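Local coordinates for protein pyridoxamine 5-phosphate-dependent dehydrase (Escherichia coli, PDB 3B8X) that removes the C3'-hydroxyl group of GDP-4-keto-6-deoxy-D-mannose by a pyridoxal phosphate-dependent combined transamination and deoxygenation, a step toward the O-antigen sugar L-colitose, at residues D15-A20 / I262-K267; I111-I116 / L138-N143; L292-E297 / F306-K311; E323-A328 / D383-V388. The protein carries 1 engineered substitution. All blocks are in the same frame, centred on the assembly; numbering follows the deposited sequence. Where two conformers were deposited one is given.

Interaction 1 (D15-A20 / I262-K267)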
loop_
_atom_site.group_PDB
_atom_site.type_symbol
_atom_site.label_atom_id
_atom_site.label_comp_id
_atom_site.label_asym_id
_atom_site.label_seq_id
_atom_site.Cartn_x
_atom_site.Cartn_y
_atom_site.Cartn_z
ATOM N N ASP B 15 17.313 -19.496 -12.502
ATOM C CA ASP B 15 16.762 -19.298 -13.820
ATOM C C ASP B 15 15.235 -19.348 -13.772
ATOM O O ASP B 15 14.586 -18.666 -14.557
ATOM C CB ASP B 15 17.312 -20.338 -14.811
ATOM C CG ASP B 15 16.936 -21.793 -14.427
ATOM O OD1 ASP B 15 17.650 -22.423 -13.601
ATOM O OD2 ASP B 15 15.929 -22.323 -14.962
ATOM N N LEU B 16 14.657 -20.168 -12.890
ATOM C CA LEU B 16 13.209 -20.336 -12.840
ATOM C C LEU B 16 12.458 -19.063 -12.522
ATOM O O LEU B 16 11.387 -18.811 -13.090
ATOM C CB LEU B 16 12.763 -21.475 -11.921
ATOM C CG LEU B 16 13.284 -22.863 -12.325
ATOM C CD1 LEU B 16 12.704 -23.924 -11.412
ATOM C CD2 LEU B 16 12.935 -23.156 -13.779
ATOM N N GLU B 17 13.004 -18.251 -11.626
ATOM C CA GLU B 17 12.322 -17.005 -11.316
ATOM C C GLU B 17 12.396 -16.062 -12.504
ATOM O O GLU B 17 11.426 -15.415 -12.844
ATOM C CB GLU B 17 12.816 -16.383 -10.027
ATOM C CG GLU B 17 12.234 -17.120 -8.807
ATOM C CD GLU B 17 12.972 -18.408 -8.506
ATOM O OE1 GLU B 17 14.037 -18.626 -9.091
ATOM O OE2 GLU B 17 12.494 -19.213 -7.688
ATOM N N TYR B 18 13.522 -16.050 -13.194
ATOM C CA TYR B 18 13.684 -15.203 -14.375
ATOM C C TYR B 18 12.810 -15.655 -15.516
ATOM O O TYR B 18 12.299 -14.840 -16.280
ATOM C CB TYR B 18 15.145 -15.231 -14.789
ATOM C CG TYR B 18 15.966 -14.340 -13.883
ATOM C CD1 TYR B 18 16.564 -14.836 -12.708
ATOM C CD2 TYR B 18 16.075 -12.968 -14.164
ATOM C CE1 TYR B 18 17.267 -13.970 -11.865
ATOM C CE2 TYR B 18 16.748 -12.105 -13.327
ATOM C CZ TYR B 18 17.374 -12.618 -12.199
ATOM O OH TYR B 18 18.084 -11.750 -11.399
ATOM N N LYS B 19 12.632 -16.964 -15.615
ATOM C CA LYS B 19 11.761 -17.535 -16.632
ATOM C C LYS B 19 10.307 -17.138 -16.354
ATOM O O LYS B 19 9.501 -16.945 -17.269
ATOM C CB LYS B 19 11.899 -19.076 -16.675
ATOM C CG LYS B 19 12.990 -19.566 -17.640
ATOM C CD LYS B 19 13.720 -20.804 -17.134
ATOM C CE LYS B 19 15.165 -20.833 -17.638
ATOM N NZ LYS B 19 15.424 -21.954 -18.591
ATOM N N ALA B 20 9.956 -17.078 -15.072
ATOM C CA ALA B 20 8.611 -16.657 -14.688
ATOM C C ALA B 20 8.394 -15.212 -15.131
ATOM O O ALA B 20 7.363 -14.882 -15.698
ATOM C CB ALA B 20 8.414 -16.809 -13.145
ATOM N N ILE B 262 5.382 -18.361 -7.243
ATOM C CA ILE B 262 5.028 -19.757 -7.491
ATOM C C ILE B 262 6.294 -20.602 -7.523
ATOM O O ILE B 262 6.323 -21.711 -7.005
ATOM C CB ILE B 262 4.383 -19.849 -8.872
ATOM C CG1 ILE B 262 2.948 -19.311 -8.785
ATOM C CG2 ILE B 262 4.559 -21.257 -9.442
ATOM C CD1 ILE B 262 2.382 -18.732 -10.123
ATOM N N GLU B 263 7.343 -20.011 -8.100
ATOM C CA GLU B 263 8.603 -20.703 -8.280
ATOM C C GLU B 263 9.179 -20.845 -6.900
ATOM O O GLU B 263 9.661 -21.905 -6.562
ATOM C CB GLU B 263 9.546 -19.898 -9.184
ATOM C CG GLU B 263 9.118 -19.847 -10.648
ATOM C CD GLU B 263 8.676 -21.196 -11.225
ATOM O OE1 GLU B 263 9.133 -22.275 -10.771
ATOM O OE2 GLU B 263 7.874 -21.173 -12.178
ATOM N N GLN B 264 9.100 -19.773 -6.114
ATOM C CA GLN B 264 9.641 -19.728 -4.745
ATOM C C GLN B 264 9.008 -20.783 -3.831
ATOM O O GLN B 264 9.705 -21.441 -3.072
ATOM C CB GLN B 264 9.483 -18.309 -4.160
ATOM C CG GLN B 264 10.393 -17.245 -4.799
ATOM C CD GLN B 264 11.856 -17.356 -4.396
ATOM O OE1 GLN B 264 12.268 -16.825 -3.364
ATOM N NE2 GLN B 264 12.658 -18.044 -5.222
ATOM N N LEU B 265 7.690 -20.944 -3.902
ATOM C CA LEU B 265 6.979 -21.916 -3.084
ATOM C C LEU B 265 7.532 -23.324 -3.347
ATOM O O LEU B 265 7.589 -24.152 -2.447
ATOM C CB LEU B 265 5.459 -21.877 -3.316
ATOM C CG LEU B 265 4.726 -20.609 -2.812
ATOM C CD1 LEU B 265 3.238 -20.607 -3.026
ATOM C CD2 LEU B 265 4.927 -20.390 -1.327
ATOM N N LYS B 266 7.948 -23.607 -4.573
ATOM C CA LYS B 266 8.468 -24.937 -4.783
ATOM C C LYS B 266 9.790 -25.145 -4.083
ATOM O O LYS B 266 10.109 -26.263 -3.661
ATOM C CB LYS B 266 8.610 -25.231 -6.254
ATOM C CG LYS B 266 7.371 -24.869 -7.023
ATOM C CD LYS B 266 7.673 -24.932 -8.491
ATOM C CE LYS B 266 6.443 -25.259 -9.290
ATOM N NZ LYS B 266 6.703 -25.245 -10.745
ATOM N N LYS B 267 10.567 -24.079 -3.934
ATOM C CA LYS B 267 11.876 -24.243 -3.319
ATOM C C LYS B 267 11.824 -24.170 -1.797
ATOM O O LYS B 267 12.755 -24.594 -1.112
ATOM C CB LYS B 267 12.825 -23.148 -3.822
ATOM C CG LYS B 267 13.427 -23.398 -5.229
ATOM C CD LYS B 267 13.862 -22.094 -5.876
ATOM C CE LYS B 267 14.478 -22.258 -7.272
ATOM N NZ LYS B 267 13.786 -21.357 -8.143
HETATM O O HOH W 1 9.801 -20.438 -14.278
#
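E17 and L16 on helix 15-27, the first of the chain, face E263, Q264 and K267 on the long helix 255-286, a nearly antiparallel helix pair in this aminotransferase of the DegT/DnrJ/EryC1 family; the axes of segments 15-20 and 262-267 are 9.5 Å apart at 157°. The charged contacts centre on the carboxylate of E17. K267 reaches it from the opposite direction in a salt bridge, its NZ on the syn side of OE2 and making a weak bond of 2.9 Å to E17 OE1. An amide-to-carboxylate hydrogen bond uses the same OE2: Q264 NE2 donates to E17 OE2 at 2.7 Å, the acceptor lying in the plane of the glutamine amide while the donor stands above the carboxylate plane, the two planes 84° apart. E17 OE2 is thus gripped by two donors, and the bend of its chain at chi2 (80°) turns the carboxylate toward them. D14 adds a backbone N-H to OE1 and a second carboxylate for K267, whereas Q264 OE1 is held by T12 and A193. Apolar contact is slight, with A20 CB 4.0 Å from E263 CG. E263 CB packs against E17 OE2 at 3.4 Å, the two carboxylates set nearly perpendicular. A water donates to L16 O at 2.6 Å and, weakly, to E263 OE2 at 2.9 Å.

Interaction 2 (I111-I116 / L138-N143); sequences INTLNI and LGNPNN
Two loops that follow parallel strands 103-107 and 129-135 of the central mixed sheet meet here, with T113 and N115 facing N140 and N142 in a contact built mostly from asparagine amides. The first loop carries an ST turn: T113 OG1 accepts from N115 N at 3.0 Å. N140 ND2 donates to T113 O at 3.1 Å, in the carbonyl plane and on a lone pair, and Q295 is a second donor to this carbonyl. In the reverse sense N115 ND2 donates to N140 O at 2.8 Å, fairly straight at 161° but from above the carbonyl plane. N115 CG lies beside its backbone N (chi1 -70°), which carries the amide to that oxygen. A water between N115 ND2 and P141 O extends this link. The N115 and N142 amides lie stacked, their planes 20° apart. N142 OD1 also packs 3.6 Å from N115 CB and 3.5 Å from I116 CG2, and a second water donates to both N142 OD1 and I116 O. L114 CD1 touches L138 CD2 at 4.0 Å. Further partners fix the amides: T298 N and Q296 O for N140, L137 N for N115, N136 and V135 for N142. Amides with partners on both oxygen and nitrogen should flip little, consistent with a well-defined course for the loop carrying L138, whose side chain is about 6 Å from the bound GDP-perosamine adduct.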
loop_
_atom_site.group_PDB
_atom_site.type_symbol
_atom_site.label_atom_id
_atom_site.label_comp_id
_atom_site.label_asym_id
_atom_site.label_seq_id
_atom_site.Cartn_x
_atom_site.Cartn_y
_atom_site.Cartn_z
ATOM N N ILE B 111 12.668 -13.447 27.126
ATOM C CA ILE B 111 14.023 -13.152 26.643
ATOM C C ILE B 111 14.669 -14.369 25.992
ATOM O O ILE B 111 15.659 -14.241 25.263
ATOM C CB ILE B 111 14.937 -12.630 27.803
ATOM C CG1 ILE B 111 16.091 -11.802 27.275
ATOM C CG2 ILE B 111 15.341 -13.792 28.680
ATOM C CD1 ILE B 111 15.645 -10.474 26.707
ATOM N N ASN B 112 14.115 -15.547 26.257
ATOM C CA ASN B 112 14.665 -16.744 25.645
ATOM C C ASN B 112 14.066 -17.008 24.277
ATOM O O ASN B 112 14.802 -17.190 23.293
ATOM C CB ASN B 112 14.466 -17.925 26.564
ATOM C CG ASN B 112 15.458 -17.902 27.685
ATOM O OD1 ASN B 112 16.652 -18.044 27.434
ATOM N ND2 ASN B 112 15.002 -17.601 28.888
ATOM N N THR B 113 12.735 -17.088 24.215
ATOM C CA THR B 113 12.078 -17.325 22.931
ATOM C C THR B 113 11.978 -16.111 22.005
ATOM O O THR B 113 11.797 -16.281 20.791
ATOM C CB THR B 113 10.671 -17.795 23.093
ATOM O OG1 THR B 113 9.901 -16.741 23.664
ATOM C CG2 THR B 113 10.642 -19.014 23.962
ATOM N N LEU B 114 12.068 -14.919 22.608
ATOM C CA LEU B 114 11.926 -13.611 21.948
ATOM C C LEU B 114 10.494 -13.323 21.643
ATOM O O LEU B 114 10.187 -12.240 21.160
ATOM C CB LEU B 114 12.745 -13.478 20.650
ATOM C CG LEU B 114 14.253 -13.776 20.756
ATOM C CD1 LEU B 114 14.906 -13.371 19.444
ATOM C CD2 LEU B 114 14.876 -13.074 21.978
ATOM N N ASN B 115 9.620 -14.274 21.971
ATOM C CA ASN B 115 8.162 -14.096 21.766
ATOM C C ASN B 115 7.473 -13.594 23.044
ATOM O O ASN B 115 8.143 -13.440 24.092
ATOM C CB ASN B 115 7.527 -15.376 21.216
ATOM C CG ASN B 115 7.941 -15.656 19.780
ATOM O OD1 ASN B 115 8.243 -14.747 19.014
ATOM N ND2 ASN B 115 7.986 -16.914 19.424
ATOM N N ILE B 116 6.196 -13.216 22.918
ATOM C CA ILE B 116 5.425 -12.654 24.029
ATOM C C ILE B 116 5.542 -13.576 25.267
ATOM O O ILE B 116 5.518 -14.785 25.145
ATOM C CB ILE B 116 3.948 -12.515 23.643
ATOM C CG1 ILE B 116 3.174 -11.639 24.661
ATOM C CG2 ILE B 116 3.367 -13.873 23.524
ATOM C CD1 ILE B 116 1.889 -11.022 24.142
ATOM N N LEU B 138 11.403 -13.934 14.426
ATOM C CA LEU B 138 12.630 -14.435 13.836
ATOM C C LEU B 138 12.543 -15.875 13.390
ATOM O O LEU B 138 13.566 -16.562 13.301
ATOM C CB LEU B 138 13.765 -14.307 14.852
ATOM C CG LEU B 138 14.926 -13.445 14.392
ATOM C CD1 LEU B 138 14.416 -12.093 13.908
ATOM C CD2 LEU B 138 15.945 -13.322 15.531
ATOM N N GLY B 139 11.340 -16.367 13.163
ATOM C CA GLY B 139 11.282 -17.741 12.713
ATOM C C GLY B 139 10.631 -18.621 13.790
ATOM O O GLY B 139 10.194 -19.751 13.513
ATOM N N ASN B 140 10.636 -18.093 15.003
ATOM C CA ASN B 140 10.146 -18.865 16.130
ATOM C C ASN B 140 8.652 -18.716 16.346
ATOM O O ASN B 140 8.199 -17.628 16.744
ATOM C CB ASN B 140 10.867 -18.378 17.384
ATOM C CG ASN B 140 11.136 -19.488 18.393
ATOM O OD1 ASN B 140 11.179 -20.682 18.039
ATOM N ND2 ASN B 140 11.363 -19.090 19.660
ATOM N N PRO B 141 7.896 -19.811 16.201
ATOM C CA PRO B 141 6.450 -19.727 16.462
ATOM C C PRO B 141 6.171 -19.582 17.959
ATOM O O PRO B 141 6.943 -20.037 18.826
ATOM C CB PRO B 141 5.922 -21.105 16.024
ATOM C CG PRO B 141 7.082 -22.060 16.187
ATOM C CD PRO B 141 8.367 -21.210 16.094
ATOM N N ASN B 142 5.021 -18.992 18.253
ATOM C CA ASN B 142 4.581 -18.882 19.642
ATOM C C ASN B 142 4.130 -20.255 20.095
ATOM O O ASN B 142 3.872 -21.125 19.263
ATOM C CB ASN B 142 3.371 -17.957 19.708
ATOM C CG ASN B 142 3.767 -16.536 19.668
ATOM O OD1 ASN B 142 3.961 -15.952 20.736
ATOM N ND2 ASN B 142 4.094 -16.011 18.452
ATOM N N ASN B 143 3.973 -20.454 21.400
ATOM C CA ASN B 143 3.440 -21.729 21.810
ATOM C C ASN B 143 1.948 -21.562 21.832
ATOM O O ASN B 143 1.386 -21.035 22.787
ATOM C CB ASN B 143 3.986 -22.213 23.158
ATOM C CG ASN B 143 3.279 -23.459 23.624
ATOM O OD1 ASN B 143 2.137 -23.686 23.245
ATOM N ND2 ASN B 143 3.949 -24.289 24.416
HETATM O O HOH W 2 7.818 -19.356 21.441
HETATM O O HOH W 3 4.587 -16.691 23.359
#

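Interaction 3 (L292-E297 / F306-K311); sequences LDVQQE and FSFIIK
L292 and V294 pack against F308 on one side of a beta hairpin, in which strand 292-293, an outermost strand of the four-stranded antiparallel sheet, pairs with strand 305-310. L292 has CG beside its backbone N (chi1 -56°), which brings CD1 over a face of F308, 4.1 Å from its centroid and 22° off the normal, a CH-pi contact offset toward the rim. L292 CD2 touches I310 CG1 at 4.0 Å. V294 CG1 approaches the same ring obliquely, 4.1 Å from F308 CE2. F282 and F286 of helix 255-286 also meet the F308 ring, placing this side in the hydrophobic core. D293 and I309 turn to the other side, where D293 OD2 lies 3.4 Å from CG of K311, whose chain crosses the aspartate at about a right angle. The backbone fixes these positions: L292 and I310 form a non-hydrogen-bonded pair, and D293 and I309 a hydrogen-bonded pair, with D293 N donating to I309 O at 2.6 Å almost straight (176°) and I309 N to D293 O at 3.0 Å. Beyond D293 waters join the strands in place of direct backbone bonds. Q295 NE2 is held by T113 O and L137 O, while a water donates to its OE1 and accepts from S307 N. A neighbouring water accepts from Q295 N at 2.8 Å and donates to S307 O at 2.6 Å.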
loop_
_atom_site.group_PDB
_atom_site.type_symbol
_atom_site.label_atom_id
_atom_site.label_comp_id
_atom_site.label_asym_id
_atom_site.label_seq_id
_atom_site.Cartn_x
_atom_site.Cartn_y
_atom_site.Cartn_z
ATOM N N LEU B 292 27.202 -14.644 25.370
ATOM C CA LEU B 292 26.043 -14.413 24.527
ATOM C C LEU B 292 25.009 -15.513 24.623
ATOM O O LEU B 292 25.384 -16.686 24.531
ATOM C CB LEU B 292 26.459 -14.279 23.069
ATOM C CG LEU B 292 27.492 -13.227 22.667
ATOM C CD1 LEU B 292 27.904 -13.500 21.191
ATOM C CD2 LEU B 292 26.867 -11.919 22.745
ATOM N N ASP B 293 23.732 -15.115 24.779
ATOM C CA ASP B 293 22.640 -16.099 24.765
ATOM C C ASP B 293 22.028 -16.159 23.381
ATOM O O ASP B 293 21.994 -15.164 22.660
ATOM C CB ASP B 293 21.535 -15.708 25.759
ATOM C CG ASP B 293 21.894 -16.067 27.181
ATOM O OD1 ASP B 293 22.270 -17.246 27.372
ATOM O OD2 ASP B 293 21.878 -15.173 28.072
ATOM N N VAL B 294 21.553 -17.334 22.991
ATOM C CA VAL B 294 20.900 -17.458 21.689
ATOM C C VAL B 294 19.375 -17.658 21.843
ATOM O O VAL B 294 18.833 -17.682 22.959
ATOM C CB VAL B 294 21.519 -18.612 20.884
ATOM C CG1 VAL B 294 23.041 -18.342 20.636
ATOM C CG2 VAL B 294 21.335 -19.936 21.610
ATOM N N GLN B 295 18.652 -17.775 20.737
ATOM C CA GLN B 295 17.209 -17.935 20.842
ATOM C C GLN B 295 16.833 -19.385 21.216
ATOM O O GLN B 295 17.393 -20.346 20.678
ATOM C CB GLN B 295 16.503 -17.506 19.525
ATOM C CG GLN B 295 14.943 -17.509 19.491
ATOM C CD GLN B 295 14.405 -16.857 18.211
ATOM O OE1 GLN B 295 15.073 -16.887 17.176
ATOM N NE2 GLN B 295 13.225 -16.236 18.287
ATOM N N GLN B 296 15.914 -19.499 22.173
ATOM C CA GLN B 296 15.367 -20.784 22.554
ATOM C C GLN B 296 14.237 -21.087 21.598
ATOM O O GLN B 296 13.244 -20.338 21.558
ATOM C CB GLN B 296 14.751 -20.736 23.939
ATOM C CG GLN B 296 14.000 -22.023 24.264
ATOM C CD GLN B 296 13.322 -21.940 25.624
ATOM O OE1 GLN B 296 12.091 -21.977 25.725
ATOM N NE2 GLN B 296 14.120 -21.753 26.670
ATOM N N GLU B 297 14.376 -22.201 20.887
ATOM C CA GLU B 297 13.395 -22.650 19.914
ATOM C C GLU B 297 12.097 -23.223 20.486
ATOM O O GLU B 297 12.129 -24.059 21.387
ATOM C CB GLU B 297 14.025 -23.752 19.048
ATOM C CG GLU B 297 13.090 -24.239 17.928
ATOM C CD GLU B 297 13.816 -25.114 16.954
ATOM O OE1 GLU B 297 14.782 -25.758 17.401
ATOM O OE2 GLU B 297 13.473 -25.139 15.752
ATOM N N PHE B 306 19.857 -15.214 13.160
ATOM C CA PHE B 306 20.473 -15.689 14.393
ATOM C C PHE B 306 20.665 -14.576 15.410
ATOM O O PHE B 306 21.593 -13.749 15.282
ATOM C CB PHE B 306 21.843 -16.260 14.009
ATOM C CG PHE B 306 21.744 -17.496 13.184
ATOM C CD1 PHE B 306 22.466 -17.627 11.997
ATOM C CD2 PHE B 306 20.870 -18.512 13.578
ATOM C CE1 PHE B 306 22.406 -18.816 11.270
ATOM C CE2 PHE B 306 20.765 -19.703 12.851
ATOM C CZ PHE B 306 21.509 -19.818 11.667
ATOM N N SER B 307 19.846 -14.589 16.465
ATOM C CA SER B 307 19.921 -13.550 17.472
ATOM C C SER B 307 20.961 -13.870 18.539
ATOM O O SER B 307 21.282 -15.033 18.785
ATOM C CB SER B 307 18.566 -13.440 18.184
ATOM O OG SER B 307 18.309 -14.633 18.914
ATOM N N PHE B 308 21.439 -12.798 19.172
ATOM C CA PHE B 308 22.345 -12.861 20.321
ATOM C C PHE B 308 21.878 -11.843 21.335
ATOM O O PHE B 308 21.324 -10.801 20.973
ATOM C CB PHE B 308 23.738 -12.409 19.947
ATOM C CG PHE B 308 24.458 -13.362 19.079
ATOM C CD1 PHE B 308 24.880 -12.957 17.834
ATOM C CD2 PHE B 308 24.695 -14.662 19.497
ATOM C CE1 PHE B 308 25.562 -13.809 17.011
ATOM C CE2 PHE B 308 25.361 -15.543 18.652
ATOM C CZ PHE B 308 25.791 -15.105 17.403
ATOM N N ILE B 309 22.076 -12.179 22.607
ATOM C CA ILE B 309 21.764 -11.290 23.709
ATOM C C ILE B 309 22.923 -11.436 24.701
ATOM O O ILE B 309 23.305 -12.542 25.105
ATOM C CB ILE B 309 20.368 -11.548 24.357
ATOM C CG1 ILE B 309 19.292 -10.916 23.487
ATOM C CG2 ILE B 309 20.246 -10.755 25.678
ATOM C CD1 ILE B 309 17.970 -11.564 23.623
ATOM N N ILE B 310 23.525 -10.297 25.011
ATOM C CA ILE B 310 24.656 -10.234 25.904
ATOM C C ILE B 310 24.178 -10.589 27.291
ATOM O O ILE B 310 23.180 -10.059 27.787
ATOM C CB ILE B 310 25.255 -8.819 25.897
ATOM C CG1 ILE B 310 25.743 -8.447 24.496
ATOM C CG2 ILE B 310 26.380 -8.650 26.925
ATOM C CD1 ILE B 310 26.389 -7.040 24.394
ATOM N N LYS B 311 24.892 -11.530 27.891
ATOM C CA LYS B 311 24.615 -11.998 29.240
ATOM C C LYS B 311 24.891 -10.886 30.265
ATOM O O LYS B 311 25.940 -10.205 30.242
ATOM C CB LYS B 311 25.509 -13.198 29.548
ATOM C CG LYS B 311 25.100 -14.477 28.830
ATOM C CD LYS B 311 26.132 -15.583 29.020
ATOM C CE LYS B 311 25.501 -16.965 28.896
ATOM N NZ LYS B 311 26.342 -17.851 28.060
HETATM O O HOH W 4 19.206 -14.421 21.404
HETATM O O HOH W 5 21.179 -12.844 28.033
HETATM O O HOH W 6 17.728 -16.549 16.222
HETATM O O HOH W 7 19.833 -17.179 18.288
#

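Interaction 4 (E323-A328 / D383-V388)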
loop_
_atom_site.group_PDB
_atom_site.type_symbol
_atom_site.label_atom_id
_atom_site.label_comp_id
_atom_site.label_asym_id
_atom_site.label_seq_id
_atom_site.Cartn_x
_atom_site.Cartn_y
_atom_site.Cartn_z
ATOM N N GLU B 323 30.817 -3.261 15.961
ATOM C CA GLU B 323 32.031 -2.812 15.263
ATOM C C GLU B 323 32.814 -4.023 14.840
ATOM O O GLU B 323 33.358 -4.101 13.731
ATOM C CB GLU B 323 32.921 -2.087 16.266
ATOM C CG GLU B 323 34.058 -1.289 15.660
ATOM C CD GLU B 323 34.819 -0.497 16.707
ATOM O OE1 GLU B 323 35.919 -0.940 17.101
ATOM O OE2 GLU B 323 34.303 0.557 17.146
ATOM N N ASN B 324 32.908 -4.955 15.778
ATOM C CA ASN B 324 33.633 -6.175 15.538
ATOM C C ASN B 324 33.063 -6.936 14.378
ATOM O O ASN B 324 33.810 -7.474 13.569
ATOM C CB ASN B 324 33.607 -7.048 16.774
ATOM C CG ASN B 324 34.702 -6.695 17.738
ATOM O OD1 ASN B 324 34.924 -7.408 18.714
ATOM N ND2 ASN B 324 35.352 -5.551 17.508
ATOM N N LEU B 325 31.742 -6.989 14.312
ATOM C CA LEU B 325 31.092 -7.733 13.247
ATOM C C LEU B 325 31.325 -7.028 11.914
ATOM O O LEU B 325 31.656 -7.638 10.908
ATOM C CB LEU B 325 29.580 -7.929 13.562
ATOM C CG LEU B 325 29.306 -8.914 14.720
ATOM C CD1 LEU B 325 27.886 -8.895 15.363
ATOM C CD2 LEU B 325 29.732 -10.353 14.325
ATOM N N ASN B 326 31.173 -5.719 11.910
ATOM C CA ASN B 326 31.316 -5.018 10.665
ATOM C C ASN B 326 32.705 -5.084 10.102
ATOM O O ASN B 326 32.878 -5.288 8.896
ATOM C CB ASN B 326 30.813 -3.605 10.832
ATOM C CG ASN B 326 29.312 -3.554 10.924
ATOM O OD1 ASN B 326 28.802 -2.617 11.488
ATOM N ND2 ASN B 326 28.598 -4.566 10.394
ATOM N N SER B 327 33.668 -4.989 11.007
ATOM C CA SER B 327 35.068 -5.076 10.674
ATOM C C SER B 327 35.262 -6.364 9.927
ATOM O O SER B 327 36.012 -6.395 8.945
ATOM C CB SER B 327 35.911 -5.118 11.950
ATOM O OG SER B 327 37.298 -5.173 11.647
ATOM N N ALA B 328 34.635 -7.429 10.427
ATOM C CA ALA B 328 34.760 -8.762 9.830
ATOM C C ALA B 328 33.976 -8.898 8.551
ATOM O O ALA B 328 34.112 -9.914 7.877
ATOM C CB ALA B 328 34.333 -9.900 10.808
ATOM N N ASP B 383 31.539 -20.425 11.513
ATOM C CA ASP B 383 32.817 -20.655 12.196
ATOM C C ASP B 383 33.425 -19.274 12.391
ATOM O O ASP B 383 34.082 -18.938 13.390
ATOM C CB ASP B 383 33.789 -21.374 11.249
ATOM C CG ASP B 383 33.472 -22.858 11.048
ATOM O OD1 ASP B 383 32.865 -23.482 11.941
ATOM O OD2 ASP B 383 33.874 -23.413 9.996
ATOM N N TYR B 384 33.317 -18.507 11.329
ATOM C CA TYR B 384 33.932 -17.197 11.305
ATOM C C TYR B 384 33.291 -16.354 12.395
ATOM O O TYR B 384 33.966 -15.718 13.220
ATOM C CB TYR B 384 33.719 -16.592 9.899
ATOM C CG TYR B 384 34.360 -15.246 9.651
ATOM C CD1 TYR B 384 35.686 -14.986 10.017
ATOM C CD2 TYR B 384 33.630 -14.216 9.045
ATOM C CE1 TYR B 384 36.270 -13.717 9.781
ATOM C CE2 TYR B 384 34.196 -12.960 8.813
ATOM C CZ TYR B 384 35.516 -12.709 9.184
ATOM O OH TYR B 384 36.081 -11.460 8.956
ATOM N N LEU B 385 31.964 -16.354 12.393
ATOM C CA LEU B 385 31.199 -15.582 13.364
ATOM C C LEU B 385 31.602 -15.953 14.794
ATOM O O LEU B 385 31.860 -15.060 15.619
ATOM C CB LEU B 385 29.719 -15.813 13.115
ATOM C CG LEU B 385 28.701 -15.338 14.145
ATOM C CD1 LEU B 385 28.444 -13.866 13.933
ATOM C CD2 LEU B 385 27.450 -16.111 13.803
ATOM N N ARG B 386 31.762 -17.261 15.037
ATOM C CA ARG B 386 32.218 -17.774 16.339
ATOM C C ARG B 386 33.632 -17.314 16.754
ATOM O O ARG B 386 33.885 -17.030 17.937
ATOM C CB ARG B 386 32.011 -19.285 16.434
ATOM C CG ARG B 386 32.241 -19.910 17.810
ATOM C CD ARG B 386 31.246 -19.481 18.867
ATOM N NE ARG B 386 31.620 -19.938 20.215
ATOM C CZ ARG B 386 32.501 -19.329 21.014
ATOM N NH1 ARG B 386 33.205 -18.278 20.617
ATOM N NH2 ARG B 386 32.723 -19.802 22.222
ATOM N N GLU B 387 34.534 -17.179 15.780
ATOM C CA GLU B 387 35.879 -16.669 16.016
ATOM C C GLU B 387 35.831 -15.164 16.306
ATOM O O GLU B 387 36.545 -14.640 17.128
ATOM C CB GLU B 387 36.739 -16.895 14.774
ATOM C CG GLU B 387 38.144 -16.335 14.895
ATOM C CD GLU B 387 38.982 -17.131 15.875
ATOM O OE1 GLU B 387 38.618 -18.297 16.136
ATOM O OE2 GLU B 387 39.990 -16.597 16.390
ATOM N N VAL B 388 34.980 -14.446 15.601
ATOM C CA VAL B 388 34.854 -12.999 15.813
ATOM C C VAL B 388 34.258 -12.659 17.193
ATOM O O VAL B 388 34.677 -11.706 17.853
ATOM C CB VAL B 388 33.925 -12.409 14.737
ATOM C CG1 VAL B 388 33.688 -10.933 14.931
ATOM C CG2 VAL B 388 34.464 -12.716 13.346
#
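Y384, L385 and V388 of the C-terminal helix 379-388 meet N324, L325 and A328 of helix 318-328, the segment axes 10.4 Å apart and crossing at 136°. Y384 comes first. With CG anti to the backbone N (chi1 -177°), its ring extends across to A328 of the other helix, where OH would donate to A328 O at 2.7 Å with the oxygen near the ring plane; this bond is doubtful because the place of OH is unsure. A328 CB lies 3.5 Å from the ring carbon CZ of Y384. L385 follows, turned more to the flank, and brings CD1 to within 3.8 Å of L325 CD2. One turn after Y384, V388 points toward the partner helix and divides its methyls: CG1 rests 3.7 Å from N324 O and 4.0 Å from L325 CD2, whereas CG2 packs 3.8 Å from A328 CB and stands over the centre of the Y384 ring. L325 and L385 both reach V371 of strand 368-372. Two helices crossing at this angle and packed on an antiparallel sheet are the layered alpha/beta arrangement of the small C-terminal domain in fold type I aminotransferases.

How the interactions relate
Interactions 2, 3 and 4 form a connected series, whereas interaction 1 stands apart, its centre 30 to 34 Å from the others. Interaction 2 falls within the span between the two segments of interaction 1; interactions 3 and 4 come later in the chain. Helix 255-286, used by interaction 1, leads into strand 292-293 of interaction 3. Interactions 2 and 3, with centres 11 Å apart, are joined by a probable hydrogen bond from Q296 N to N112 O, which ties the loop after strand 103-107 to the chain after strand 292-293. Interactions 3 and 4, centres 16 Å apart, meet where L385 packs against F308. The large and small parts of the fold are thus in contact at interactions 2 and 3.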